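Local coordinates for flagellar hook-associated protein (PDB 4UT1) that probably serves as a structural component of the bacterial flagellum, forming the junction at the flagellar hook, at residues T97-L102 with N602-A607; N104-P109 with Q156-L161; T115-Y120 with T592-Y597; Q125-N130 with R572-L577; A311-S316 with K584-G589. All coordinates share one frame; numbering follows the deposited sequence.

Contact 1: T97-L102 with N602-A607; sequences TLVAQL and NAIGNA. With EDO (1,2-ethanediol), chain B.
Leu102 and Ile604 make the closest side-chain meeting between these two helices, with Leu102 CD2 lying 3.8 Å from Ile604 CD1. Their side chains cross at about a right angle, and the same leucine methyl also touches CG1 and CG2 of the isoleucine, so one branch of Leu102 rests against most of the Ile604 side chain. One turn back, Val99 sends CG2 into the groove between Ile604 and Ala607. That methyl stands 4.1 Å from Ile604 CG2 and 4.0 Å from Ala607 CB, and it reaches the backbone as well, 3.8 Å from Ile604 O. With chi1 of 62°, Val99 turns CG2 opposite its own amide nitrogen and out across the interface. No hydrogen bond crosses between the segments; three of the four touching residues are buried. The helices to which the segments belong, 80-106 and 593-630, come from opposite ends of the modelled chain and meet in the elongated helical bundle of FlgK. The local axes of 97-102 and 602-607 run in opposing senses and obliquely, 9.1 Å apart at a crossing angle of -139°. In the next shell, Tyr158 of helix 134-193 touches both Leu102 and Ile604, while helix 287-322 contributes Thr299 against the leucine and Ala303 against the isoleucine. At Asn606 O, a 1,2-ethanediol, probably from the crystallisation liquor, donates through O1 and is also hydrogen-bonded to Ser609 OG.

Contact 2: N104-P109 with Q156-L161; sequences NYVGSP and QQYSQL. With EDO (1,2-ethanediol), chain G.
The Tyr105 ring carries the Gln157 side chain on one face: Gln157 CG sits 3.4 Å from the ring centroid and only 6° off the normal, a CH-pi contact centred almost exactly on the ring. The glutamine chain passes over that face, with CB towards the phenol end, 3.6 Å from Tyr105 CZ, while Gln157 OE1 ends by the CD1-CE1 side, 3.7 Å from both Tyr105 CD1 and Tyr105 CE1. The amide plane is inclined by 34° to the ring, so the methylene, rather than a parallel amide stack, makes the principal contact. A bend at chi2 of 69° folds Gln157 across the aromatic surface, and the two side chains run past one another in opposite directions. Beside this pair, Val106 CG2 approaches Tyr158 OH at 3.9 Å. That hydroxyl has its polar partner in Tyr600 OH of helix 593-630, so the valine methyl packs beside an oxygen already engaged in a hydrogen bond. Tyr105 is exposed whereas Tyr158 is buried. Gly107, with positive phi, marks the point where the chain leaves helical geometry just after these two contact residues. The end of helix 80-106 thus lies against helix 134-193, while Val106 also touches Tyr600 and Val601 of helix 593-630, and Tyr158 reaches Leu300 and Ala303 of helix 287-322.

Contact 3: T115-Y120 with T592-Y597; sequences TAITNY and TLTGAY. With EDO (1,2-ethanediol), chain C; EDO (1,2-ethanediol), chain P.
An antiparallel helix pair in the FlgK bundle is joined here, at the capped start of helix 593-630, where Ile117 and Thr118 meet Leu593 and Thr594. The closest approach is Thr594 CG2 to Thr118 OG1, 3.7 Å, with the two threonine side chains crossing at about a right angle. Thr594 has chi1 of 54°, which sets its OG1 between the backbone N and carbonyl carbon and directs the methyl towards helix 113-129. The Thr118 hydroxyl is hydrogen-bonded to Ala114 O one turn back in its own helix, and the Thr594 methyl packs against it from across the interface. Ile117 CG2 touches both Leu593 CD1 and Thr594 CG2, 4.3 Å from each. The local axes are 10.0 Å apart and 174° from parallel, so the two segments lie side by side, almost exactly antiparallel, and their separation agrees with the rather long apolar distances. Just before the helix, Thr592 occupies the N-cap position: its OG1 accepts from Gly595 N at 3.0 Å with an N-H...O angle of 155°, satisfying an amide of the first turn. Leu593 also touches Ser313 and Gln317 of helix 287-322, and Ile117 packs on Leu147 of helix 134-193. Farther along, Tyr597 OH shares a hydrogen bond with O2 of a 1,2-ethanediol, 3.0 Å away, and the same small molecule is hydrogen-bonded to Tyr600 OH.

Contact 4: Q125-N130 with R572-L577; sequences QTVANN and RNALAL
Ala128 lays its methyl against the backbone and side chains of helix 572-579, with CB 3.5 Å from Leu575 N and 3.8 Å from Ala574 CB. In return, Ala574 CB presses on the main chain of the first helix, 3.6 Å from Ala128 CA. This exchange of methyl for backbone explains how close the two helices come: the CA atoms of Ala128 and Ala574 are 4.7 Å apart, and the local axes approach to 7.6 Å. Their directions differ by 165°, so the pair is nearly antiparallel. Two larger residues flank the alanines. Val127 CG1, placed opposite the amide nitrogen by chi1 of 168°, comes within 4.0 Å of Ala574 CB, while Leu575 reaches Ala128 through its CB. Val127 is buried and also touches Ala136 and Ala140 of helix 134-193, whereas Leu575 is exposed. Near the end of helix 113-129, Asn130 ND2 donates back to Thr126 O at an N-H...O angle of 169°; that carbonyl also accepts from Asn129 N, so two donors hold the last turn beside Ala128. On the other helix, Asn573 is hydrogen-bonded to Ala445 O and Gln321 NE2, and Arg572 forms a salt bridge with Asp570. Across the interface itself no hydrogen bond or charge pair forms. The chemistry is wholly that of van der Waals contact, and the short distance between the axes depends on two small side chains meeting where the helices are nearest.

Contact 5: A311-S316 with K584-G589; sequences AVSFAS and KTMNNG
Ser313 OG accepts a hydrogen bond from Thr585 OG1 at 3.0 Å and is itself hydrogen-bonded to Thr364 O, so this buried hydroxyl links the helix to two separate loops. A further, weak bond joins it to Gln317 NE2, one turn along the same helix. Ser313 reaches outward with OG opposite its backbone N, chi1 -177°, and Thr585 OG1 meets it there. The threonine CB follows at 3.6 Å from Ser313 OG. Alongside the bond, Met586 brings its sulphur to the serine methylene, with SD 3.7 Å from Ser313 CB. Its side chain bends at both chi2 and chi3, which curls the thioether end towards helix 287-322, although its first bond does not point that way. Thr585 and Met586 both face Thr591, the pattern of a classic beta bulge, within the connection between helices 572-579 and 593-630. All three touching residues are buried, and the 90 Å² of surface enclosed is small, consistent with a contact made by one serine against two neighbouring loop residues. Around these three residues, Leu593 of helix 593-630 touches both Ser313 and Thr585, and Met586 packs on Ala596 and on Ala309 and Leu310 of helix 287-322. Farther along the loop, Asn587 OD1 is hydrogen-bonded to Thr591 OG1.

In the fold
From the N terminus, helix 80-106 opens contact 1, which closes only at helix 593-630 and encloses the other four. Contact 2 closes first, at helix 134-193; it crosses contacts 3 and 4, whose first segments lie on the intervening helix 113-129. Contact 4 closes at helix 572-579, after the beta-rich regions, and nests inside contact 3, which closes at the start of helix 593-630. Contact 5 opens on helix 287-322 and closes at loop 584-589, within contact 3 and crossing contact 4. Contacts 1, 3 and 4 tie early helices to C-terminal ones, contact 2 joins two early helices, and contact 5 joins helix 287-322 to the loop before helix 593-630.

Contact 1: T97-L102 with N602-A607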
# COMPACT_ATOMS: atom_id res chain seq x y z
N THR A 97 -17.11 -8.95 15.26
CA THR A 97 -16.22 -9.96 15.81
C THR A 97 -14.88 -9.97 15.06
O THR A 97 -13.81 -10.02 15.68
CB THR A 97 -16.86 -11.37 15.78
OG1 THR A 97 -17.99 -11.38 16.65
CG2 THR A 97 -15.88 -12.42 16.24
N LEU A 98 -14.94 -9.87 13.74
CA LEU A 98 -13.74 -9.95 12.93
C LEU A 98 -12.88 -8.71 13.08
O LEU A 98 -11.65 -8.80 13.18
CB LEU A 98 -14.11 -10.16 11.46
CG LEU A 98 -14.67 -11.54 11.12
CD1 LEU A 98 -15.22 -11.52 9.72
CD2 LEU A 98 -13.59 -12.59 11.26
N VAL A 99 -13.50 -7.54 13.08
CA VAL A 99 -12.71 -6.31 13.17
C VAL A 99 -12.21 -6.13 14.60
O VAL A 99 -11.13 -5.58 14.81
CB VAL A 99 -13.50 -5.06 12.69
CG1 VAL A 99 -14.71 -4.83 13.55
CG2 VAL A 99 -12.59 -3.82 12.67
N ALA A 100 -12.96 -6.63 15.57
CA ALA A 100 -12.49 -6.57 16.96
C ALA A 100 -11.23 -7.42 17.11
O ALA A 100 -10.26 -7.01 17.75
CB ALA A 100 -13.57 -7.03 17.92
N GLN A 101 -11.26 -8.61 16.51
CA GLN A 101 -10.09 -9.48 16.45
C GLN A 101 -8.89 -8.77 15.82
O GLN A 101 -7.79 -8.78 16.38
CB GLN A 101 -10.41 -10.77 15.67
CG GLN A 101 -9.22 -11.73 15.59
CD GLN A 101 -9.47 -12.91 14.67
OE1 GLN A 101 -8.53 -13.60 14.27
NE2 GLN A 101 -10.73 -13.15 14.33
N LEU A 102 -9.09 -8.16 14.66
CA LEU A 102 -8.03 -7.41 13.99
C LEU A 102 -7.52 -6.25 14.87
O LEU A 102 -6.32 -6.06 15.03
CB LEU A 102 -8.51 -6.87 12.64
CG LEU A 102 -7.48 -6.08 11.85
CD1 LEU A 102 -6.26 -6.94 11.48
CD2 LEU A 102 -8.11 -5.45 10.61
N ASN A 602 -6.06 3.67 13.32
CA ASN A 602 -7.29 4.35 13.73
C ASN A 602 -8.48 4.01 12.85
O ASN A 602 -9.61 4.02 13.32
CB ASN A 602 -7.08 5.86 13.76
CG ASN A 602 -6.22 6.31 14.93
OD1 ASN A 602 -6.11 5.61 15.93
ND2 ASN A 602 -5.60 7.48 14.80
N ALA A 603 -8.23 3.71 11.58
CA ALA A 603 -9.31 3.27 10.69
C ALA A 603 -9.90 1.98 11.23
O ALA A 603 -11.12 1.81 11.29
CB ALA A 603 -8.81 3.07 9.25
N ILE A 604 -9.03 1.06 11.63
CA ILE A 604 -9.48 -0.20 12.21
C ILE A 604 -10.18 0.05 13.56
O ILE A 604 -11.26 -0.50 13.82
CB ILE A 604 -8.30 -1.18 12.39
CG1 ILE A 604 -7.69 -1.52 11.02
CG2 ILE A 604 -8.78 -2.45 13.14
CD1 ILE A 604 -6.31 -2.16 11.06
N GLY A 605 -9.57 0.87 14.40
CA GLY A 605 -10.13 1.16 15.71
C GLY A 605 -11.50 1.81 15.67
O GLY A 605 -12.39 1.47 16.45
N ASN A 606 -11.67 2.75 14.74
CA ASN A 606 -12.92 3.47 14.61
C ASN A 606 -14.01 2.55 14.09
O ASN A 606 -15.16 2.64 14.52
CB ASN A 606 -12.75 4.69 13.70
CG ASN A 606 -11.84 5.74 14.29
OD1 ASN A 606 -11.55 5.71 15.49
ND2 ASN A 606 -11.37 6.66 13.47
N ALA A 607 -13.64 1.66 13.18
CA ALA A 607 -14.59 0.67 12.65
C ALA A 607 -15.10 -0.21 13.80
O ALA A 607 -16.30 -0.43 13.93
CB ALA A 607 -13.93 -0.18 11.59
C1 EDO B . -16.73 5.71 17.09
O1 EDO B . -16.08 5.28 15.87
C2 EDO B . -18.20 5.95 16.78
O2 EDO B . -18.69 7.06 17.55

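Contact 2: N104-P109 with Q156-L161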
# COMPACT_ATOMS: atom_id res chain seq x y z
N ASN A 104 -7.61 -5.79 18.13
CA ASN A 104 -6.88 -6.28 19.29
C ASN A 104 -5.48 -6.69 18.88
O ASN A 104 -4.50 -6.48 19.61
CB ASN A 104 -7.62 -7.46 19.94
CG ASN A 104 -8.92 -7.04 20.60
OD1 ASN A 104 -9.16 -5.85 20.84
ND2 ASN A 104 -9.77 -8.01 20.91
N TYR A 105 -5.39 -7.28 17.69
CA TYR A 105 -4.10 -7.65 17.15
C TYR A 105 -3.23 -6.42 16.86
O TYR A 105 -2.07 -6.38 17.26
CB TYR A 105 -4.24 -8.46 15.87
CG TYR A 105 -2.90 -8.65 15.21
CD1 TYR A 105 -2.01 -9.61 15.68
CD2 TYR A 105 -2.51 -7.85 14.15
CE1 TYR A 105 -0.77 -9.78 15.09
CE2 TYR A 105 -1.26 -8.01 13.56
CZ TYR A 105 -0.41 -8.98 14.03
OH TYR A 105 0.82 -9.14 13.43
N VAL A 106 -3.78 -5.45 16.13
CA VAL A 106 -3.00 -4.29 15.69
C VAL A 106 -2.51 -3.41 16.84
O VAL A 106 -1.39 -2.90 16.79
CB VAL A 106 -3.82 -3.43 14.71
CG1 VAL A 106 -3.10 -2.14 14.43
CG2 VAL A 106 -4.02 -4.19 13.41
N GLY A 107 -3.35 -3.22 17.86
CA GLY A 107 -2.94 -2.45 19.03
C GLY A 107 -2.90 -0.95 18.82
O GLY A 107 -3.69 -0.40 18.04
N SER A 108 -1.97 -0.28 19.51
CA SER A 108 -1.95 1.18 19.58
C SER A 108 -1.41 1.85 18.31
O SER A 108 -0.47 1.36 17.69
CB SER A 108 -1.11 1.61 20.79
OG SER A 108 -0.70 2.96 20.67
N PRO A 109 -2.01 3.00 17.93
CA PRO A 109 -1.57 3.72 16.72
C PRO A 109 -0.19 4.34 16.89
O PRO A 109 0.39 4.76 15.91
CB PRO A 109 -2.64 4.79 16.54
CG PRO A 109 -3.21 4.99 17.90
CD PRO A 109 -3.18 3.64 18.55
N GLN A 156 1.71 -12.31 7.73
CA GLN A 156 1.16 -13.61 8.10
C GLN A 156 -0.20 -13.48 8.77
O GLN A 156 -1.11 -14.26 8.49
CB GLN A 156 2.12 -14.36 9.02
CG GLN A 156 3.46 -14.74 8.40
CD GLN A 156 3.36 -15.91 7.45
OE1 GLN A 156 2.72 -16.93 7.75
NE2 GLN A 156 4.01 -15.78 6.29
N GLN A 157 -0.35 -12.50 9.67
CA GLN A 157 -1.61 -12.29 10.37
C GLN A 157 -2.72 -11.88 9.41
O GLN A 157 -3.85 -12.39 9.47
CB GLN A 157 -1.47 -11.24 11.46
CG GLN A 157 -2.78 -10.95 12.20
CD GLN A 157 -3.24 -12.13 13.06
OE1 GLN A 157 -2.44 -12.75 13.76
NE2 GLN A 157 -4.53 -12.44 12.99
N TYR A 158 -2.41 -10.97 8.49
CA TYR A 158 -3.42 -10.57 7.53
C TYR A 158 -3.84 -11.74 6.65
O TYR A 158 -5.04 -11.93 6.41
CB TYR A 158 -2.93 -9.38 6.70
CG TYR A 158 -3.21 -8.10 7.43
CD1 TYR A 158 -4.50 -7.59 7.49
CD2 TYR A 158 -2.20 -7.41 8.12
CE1 TYR A 158 -4.79 -6.44 8.18
CE2 TYR A 158 -2.48 -6.26 8.81
CZ TYR A 158 -3.77 -5.78 8.84
OH TYR A 158 -4.06 -4.63 9.54
N SER A 159 -2.90 -12.55 6.18
CA SER A 159 -3.26 -13.65 5.31
C SER A 159 -4.00 -14.73 6.12
O SER A 159 -4.84 -15.45 5.59
CB SER A 159 -2.02 -14.24 4.63
OG SER A 159 -1.13 -14.75 5.59
N GLN A 160 -3.68 -14.82 7.41
CA GLN A 160 -4.35 -15.80 8.25
C GLN A 160 -5.82 -15.43 8.45
O GLN A 160 -6.71 -16.28 8.33
CB GLN A 160 -3.61 -15.94 9.58
CG GLN A 160 -2.29 -16.71 9.44
CD GLN A 160 -1.38 -16.60 10.68
OE1 GLN A 160 -1.77 -16.02 11.69
NE2 GLN A 160 -0.18 -17.15 10.59
N LEU A 161 -6.06 -14.16 8.75
CA LEU A 161 -7.41 -13.63 8.81
C LEU A 161 -8.14 -13.80 7.47
O LEU A 161 -9.33 -14.16 7.44
CB LEU A 161 -7.39 -12.16 9.21
CG LEU A 161 -7.14 -11.90 10.70
CD1 LEU A 161 -7.08 -10.41 10.96
CD2 LEU A 161 -8.23 -12.55 11.53
C1 EDO G . 0.80 -18.87 3.32
O1 EDO G . 0.36 -20.08 3.93
C2 EDO G . 1.55 -18.07 4.38
O2 EDO G . 2.04 -16.85 3.82

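Contact 3: T115-Y120 with T592-Y597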
# COMPACT_ATOMS: atom_id res chain seq x y z
N THR A 115 6.67 2.24 16.50
CA THR A 115 7.81 2.32 17.40
C THR A 115 9.06 1.73 16.76
O THR A 115 10.14 2.28 16.90
CB THR A 115 7.54 1.62 18.74
OG1 THR A 115 6.57 2.38 19.47
CG2 THR A 115 8.82 1.55 19.55
N ALA A 116 8.91 0.60 16.07
CA ALA A 116 10.05 -0.03 15.39
C ALA A 116 10.63 0.90 14.33
O ALA A 116 11.85 0.97 14.15
CB ALA A 116 9.64 -1.36 14.76
N ILE A 117 9.77 1.62 13.62
CA ILE A 117 10.24 2.56 12.60
C ILE A 117 11.03 3.70 13.26
O ILE A 117 12.16 4.01 12.86
CB ILE A 117 9.08 3.13 11.77
CG1 ILE A 117 8.48 2.03 10.91
CG2 ILE A 117 9.56 4.24 10.85
CD1 ILE A 117 7.25 2.48 10.14
N THR A 118 10.44 4.32 14.29
CA THR A 118 11.11 5.40 15.02
C THR A 118 12.48 4.97 15.53
O THR A 118 13.47 5.71 15.41
CB THR A 118 10.27 5.88 16.22
OG1 THR A 118 9.00 6.35 15.76
CG2 THR A 118 10.99 6.99 16.97
N ASN A 119 12.54 3.77 16.10
CA ASN A 119 13.77 3.23 16.67
C ASN A 119 14.84 2.97 15.61
O ASN A 119 16.04 3.16 15.86
CB ASN A 119 13.47 1.95 17.45
CG ASN A 119 12.82 2.23 18.79
OD1 ASN A 119 12.79 3.37 19.24
ND2 ASN A 119 12.30 1.19 19.44
N TYR A 120 14.41 2.56 14.42
CA TYR A 120 15.34 2.32 13.34
C TYR A 120 16.04 3.62 12.94
O TYR A 120 17.26 3.67 12.82
CB TYR A 120 14.66 1.74 12.10
CG TYR A 120 15.66 1.55 10.98
CD1 TYR A 120 16.58 0.52 11.02
CD2 TYR A 120 15.72 2.45 9.91
CE1 TYR A 120 17.52 0.36 10.00
CE2 TYR A 120 16.64 2.29 8.90
CZ TYR A 120 17.54 1.25 8.95
OH TYR A 120 18.45 1.09 7.95
N THR A 592 3.82 11.61 7.60
CA THR A 592 5.02 10.80 7.78
C THR A 592 4.66 9.32 7.87
O THR A 592 3.49 8.96 7.87
CB THR A 592 5.77 11.20 9.06
OG1 THR A 592 4.99 10.82 10.20
CG2 THR A 592 6.01 12.70 9.10
N LEU A 593 5.68 8.47 7.94
CA LEU A 593 5.46 7.03 8.04
C LEU A 593 4.68 6.68 9.31
O LEU A 593 3.73 5.90 9.27
CB LEU A 593 6.80 6.28 8.01
CG LEU A 593 7.58 6.35 6.70
CD1 LEU A 593 8.97 5.75 6.86
CD2 LEU A 593 6.82 5.63 5.62
N THR A 594 5.08 7.26 10.44
CA THR A 594 4.44 6.94 11.71
C THR A 594 3.08 7.60 11.79
O THR A 594 2.14 7.06 12.39
CB THR A 594 5.30 7.37 12.92
OG1 THR A 594 5.61 8.75 12.79
CG2 THR A 594 6.58 6.56 12.97
N GLY A 595 2.96 8.77 11.17
CA GLY A 595 1.68 9.44 11.07
C GLY A 595 0.72 8.62 10.22
O GLY A 595 -0.46 8.50 10.55
N ALA A 596 1.23 8.04 9.15
CA ALA A 596 0.42 7.18 8.29
C ALA A 596 0.06 5.89 9.01
O ALA A 596 -1.06 5.40 8.90
CB ALA A 596 1.16 6.88 6.99
N TYR A 597 1.00 5.34 9.78
CA TYR A 597 0.70 4.18 10.62
C TYR A 597 -0.44 4.44 11.59
O TYR A 597 -1.29 3.57 11.81
CB TYR A 597 1.93 3.74 11.42
CG TYR A 597 1.72 2.46 12.19
CD1 TYR A 597 1.79 1.23 11.54
CD2 TYR A 597 1.42 2.47 13.55
CE1 TYR A 597 1.59 0.06 12.22
CE2 TYR A 597 1.22 1.28 14.24
CZ TYR A 597 1.31 0.09 13.57
OH TYR A 597 1.11 -1.10 14.24
C1 EDO C . 14.59 -2.79 18.84
O1 EDO C . 15.75 -3.35 18.20
C2 EDO C . 14.20 -1.48 18.16
O2 EDO C . 12.86 -1.52 17.65
C1 EDO P . 0.74 -4.73 14.50
O1 EDO P . 1.99 -4.03 14.68
C2 EDO P . 0.31 -4.71 13.04
O2 EDO P . -0.03 -3.38 12.59

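Contact 4: Q125-N130 with R572-L577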
# COMPACT_ATOMS: atom_id res chain seq x y z
N GLN A 125 20.93 7.71 13.77
CA GLN A 125 21.49 8.93 14.34
C GLN A 125 22.71 8.60 15.20
O GLN A 125 23.70 9.35 15.22
CB GLN A 125 20.43 9.67 15.15
CG GLN A 125 20.97 10.88 15.89
CD GLN A 125 19.89 11.87 16.25
OE1 GLN A 125 18.74 11.48 16.48
NE2 GLN A 125 20.24 13.15 16.30
N THR A 126 22.64 7.48 15.92
CA THR A 126 23.78 7.00 16.69
C THR A 126 24.94 6.69 15.77
O THR A 126 26.09 7.03 16.06
CB THR A 126 23.40 5.74 17.51
OG1 THR A 126 22.37 6.10 18.44
CG2 THR A 126 24.58 5.20 18.26
N VAL A 127 24.64 6.08 14.63
CA VAL A 127 25.68 5.80 13.66
C VAL A 127 26.26 7.13 13.15
O VAL A 127 27.46 7.24 12.93
CB VAL A 127 25.16 4.96 12.46
CG1 VAL A 127 26.19 4.94 11.35
CG2 VAL A 127 24.80 3.52 12.92
N ALA A 128 25.40 8.13 13.00
CA ALA A 128 25.83 9.41 12.43
C ALA A 128 26.92 10.05 13.28
O ALA A 128 27.79 10.76 12.75
CB ALA A 128 24.65 10.35 12.28
N ASN A 129 26.88 9.79 14.58
CA ASN A 129 27.85 10.38 15.52
C ASN A 129 29.02 9.44 15.83
O ASN A 129 29.96 9.82 16.52
CB ASN A 129 27.16 10.76 16.83
CG ASN A 129 26.20 11.90 16.67
OD1 ASN A 129 26.47 12.86 15.94
ND2 ASN A 129 25.06 11.82 17.33
N ASN A 130 28.92 8.22 15.32
CA ASN A 130 29.93 7.19 15.54
C ASN A 130 30.08 6.37 14.28
O ASN A 130 29.89 5.15 14.29
CB ASN A 130 29.56 6.26 16.72
CG ASN A 130 29.25 7.01 18.00
OD1 ASN A 130 30.14 7.26 18.81
ND2 ASN A 130 27.98 7.37 18.18
N ARG A 572 27.52 12.31 7.63
CA ARG A 572 26.49 13.18 7.07
C ARG A 572 25.34 12.40 6.45
O ARG A 572 24.17 12.79 6.55
CB ARG A 572 27.10 14.12 6.03
CG ARG A 572 27.86 15.29 6.65
CD ARG A 572 28.49 16.11 5.55
NE ARG A 572 29.75 15.51 5.13
CZ ARG A 572 30.31 15.69 3.95
NH1 ARG A 572 29.72 16.44 3.02
NH2 ARG A 572 31.46 15.09 3.68
N ASN A 573 25.64 11.28 5.81
CA ASN A 573 24.53 10.55 5.19
C ASN A 573 23.72 9.74 6.19
O ASN A 573 22.52 9.54 5.98
CB ASN A 573 25.01 9.63 4.07
CG ASN A 573 23.87 9.27 3.13
OD1 ASN A 573 23.24 10.16 2.55
ND2 ASN A 573 23.57 7.97 3.02
N ALA A 574 24.37 9.27 7.24
CA ALA A 574 23.65 8.59 8.31
C ALA A 574 22.70 9.60 8.96
O ALA A 574 21.57 9.27 9.28
CB ALA A 574 24.62 8.00 9.34
N LEU A 575 23.16 10.84 9.12
CA LEU A 575 22.31 11.89 9.66
C LEU A 575 21.10 12.09 8.75
O LEU A 575 19.97 12.20 9.23
CB LEU A 575 23.09 13.21 9.81
CG LEU A 575 22.24 14.39 10.34
CD1 LEU A 575 21.71 14.06 11.71
CD2 LEU A 575 23.04 15.69 10.39
N ALA A 576 21.33 12.12 7.44
CA ALA A 576 20.25 12.27 6.48
C ALA A 576 19.29 11.07 6.54
O ALA A 576 18.06 11.23 6.53
CB ALA A 576 20.81 12.44 5.07
N LEU A 577 19.85 9.87 6.62
CA LEU A 577 19.03 8.66 6.78
C LEU A 577 18.11 8.79 7.99
O LEU A 577 16.91 8.51 7.89
CB LEU A 577 19.90 7.41 6.93
CG LEU A 577 20.49 6.84 5.64
CD1 LEU A 577 21.73 6.02 5.97
CD2 LEU A 577 19.44 5.99 4.90

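Contact 5: A311-S316 with K584-G589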
# COMPACT_ATOMS: atom_id res chain seq x y z
N ALA A 311 5.51 -0.13 4.38
CA ALA A 311 6.70 -0.94 4.13
C ALA A 311 7.42 -0.51 2.85
O ALA A 311 8.65 -0.35 2.84
CB ALA A 311 6.34 -2.43 4.07
N VAL A 312 6.66 -0.32 1.78
CA VAL A 312 7.23 0.05 0.50
C VAL A 312 7.87 1.44 0.61
O VAL A 312 8.99 1.63 0.19
CB VAL A 312 6.19 0.05 -0.63
CG1 VAL A 312 6.77 0.70 -1.89
CG2 VAL A 312 5.72 -1.36 -0.93
N SER A 313 7.14 2.39 1.17
CA SER A 313 7.67 3.74 1.27
C SER A 313 8.93 3.76 2.14
O SER A 313 9.89 4.42 1.81
CB SER A 313 6.63 4.70 1.83
OG SER A 313 7.15 6.02 1.84
N PHE A 314 8.90 3.04 3.26
CA PHE A 314 10.06 2.96 4.14
C PHE A 314 11.29 2.40 3.41
O PHE A 314 12.35 3.01 3.40
CB PHE A 314 9.75 2.10 5.38
CG PHE A 314 10.97 1.70 6.17
CD1 PHE A 314 11.68 0.55 5.86
CD2 PHE A 314 11.41 2.48 7.24
CE1 PHE A 314 12.79 0.18 6.58
CE2 PHE A 314 12.53 2.11 7.98
CZ PHE A 314 13.23 0.96 7.65
N ALA A 315 11.13 1.23 2.80
CA ALA A 315 12.22 0.60 2.07
C ALA A 315 12.75 1.50 0.95
O ALA A 315 13.95 1.67 0.80
CB ALA A 315 11.77 -0.75 1.50
N SER A 316 11.84 2.10 0.19
CA SER A 316 12.23 2.92 -0.94
C SER A 316 13.03 4.14 -0.48
O SER A 316 14.05 4.47 -1.06
CB SER A 316 11.00 3.36 -1.74
OG SER A 316 10.41 2.26 -2.40
N LYS A 584 7.54 13.66 4.69
CA LYS A 584 6.11 13.46 4.44
C LYS A 584 5.85 12.79 3.09
O LYS A 584 5.63 13.45 2.07
CB LYS A 584 5.38 14.79 4.53
CG LYS A 584 5.51 15.44 5.90
CD LYS A 584 4.63 16.67 6.03
CE LYS A 584 4.92 17.41 7.32
NZ LYS A 584 4.03 18.58 7.51
N THR A 585 5.83 11.46 3.10
CA THR A 585 5.77 10.69 1.87
C THR A 585 4.41 10.05 1.61
O THR A 585 4.16 9.52 0.53
CB THR A 585 6.83 9.57 1.87
OG1 THR A 585 6.63 8.72 3.01
CG2 THR A 585 8.23 10.19 1.93
N MET A 586 3.54 10.11 2.62
CA MET A 586 2.25 9.44 2.55
C MET A 586 1.11 10.44 2.43
O MET A 586 1.26 11.62 2.81
CB MET A 586 2.05 8.55 3.78
CG MET A 586 3.14 7.49 3.97
SD MET A 586 3.41 6.49 2.49
CE MET A 586 1.83 5.67 2.33
N ASN A 587 -0.01 9.96 1.91
CA ASN A 587 -1.21 10.77 1.73
C ASN A 587 -0.91 12.05 0.97
O ASN A 587 -1.18 13.16 1.44
CB ASN A 587 -1.85 11.11 3.09
CG ASN A 587 -2.20 9.88 3.90
OD1 ASN A 587 -1.96 9.82 5.10
ND2 ASN A 587 -2.77 8.87 3.24
N ASN A 588 -0.33 11.89 -0.22
CA ASN A 588 0.01 13.00 -1.10
C ASN A 588 0.96 14.02 -0.46
O ASN A 588 0.74 15.23 -0.52
CB ASN A 588 -1.26 13.71 -1.57
CG ASN A 588 -2.16 12.79 -2.37
OD1 ASN A 588 -2.32 11.61 -2.04
ND2 ASN A 588 -2.75 13.32 -3.43
N GLY A 589 2.04 13.52 0.14
CA GLY A 589 3.08 14.37 0.67
C GLY A 589 2.67 15.15 1.91
O GLY A 589 3.22 16.21 2.19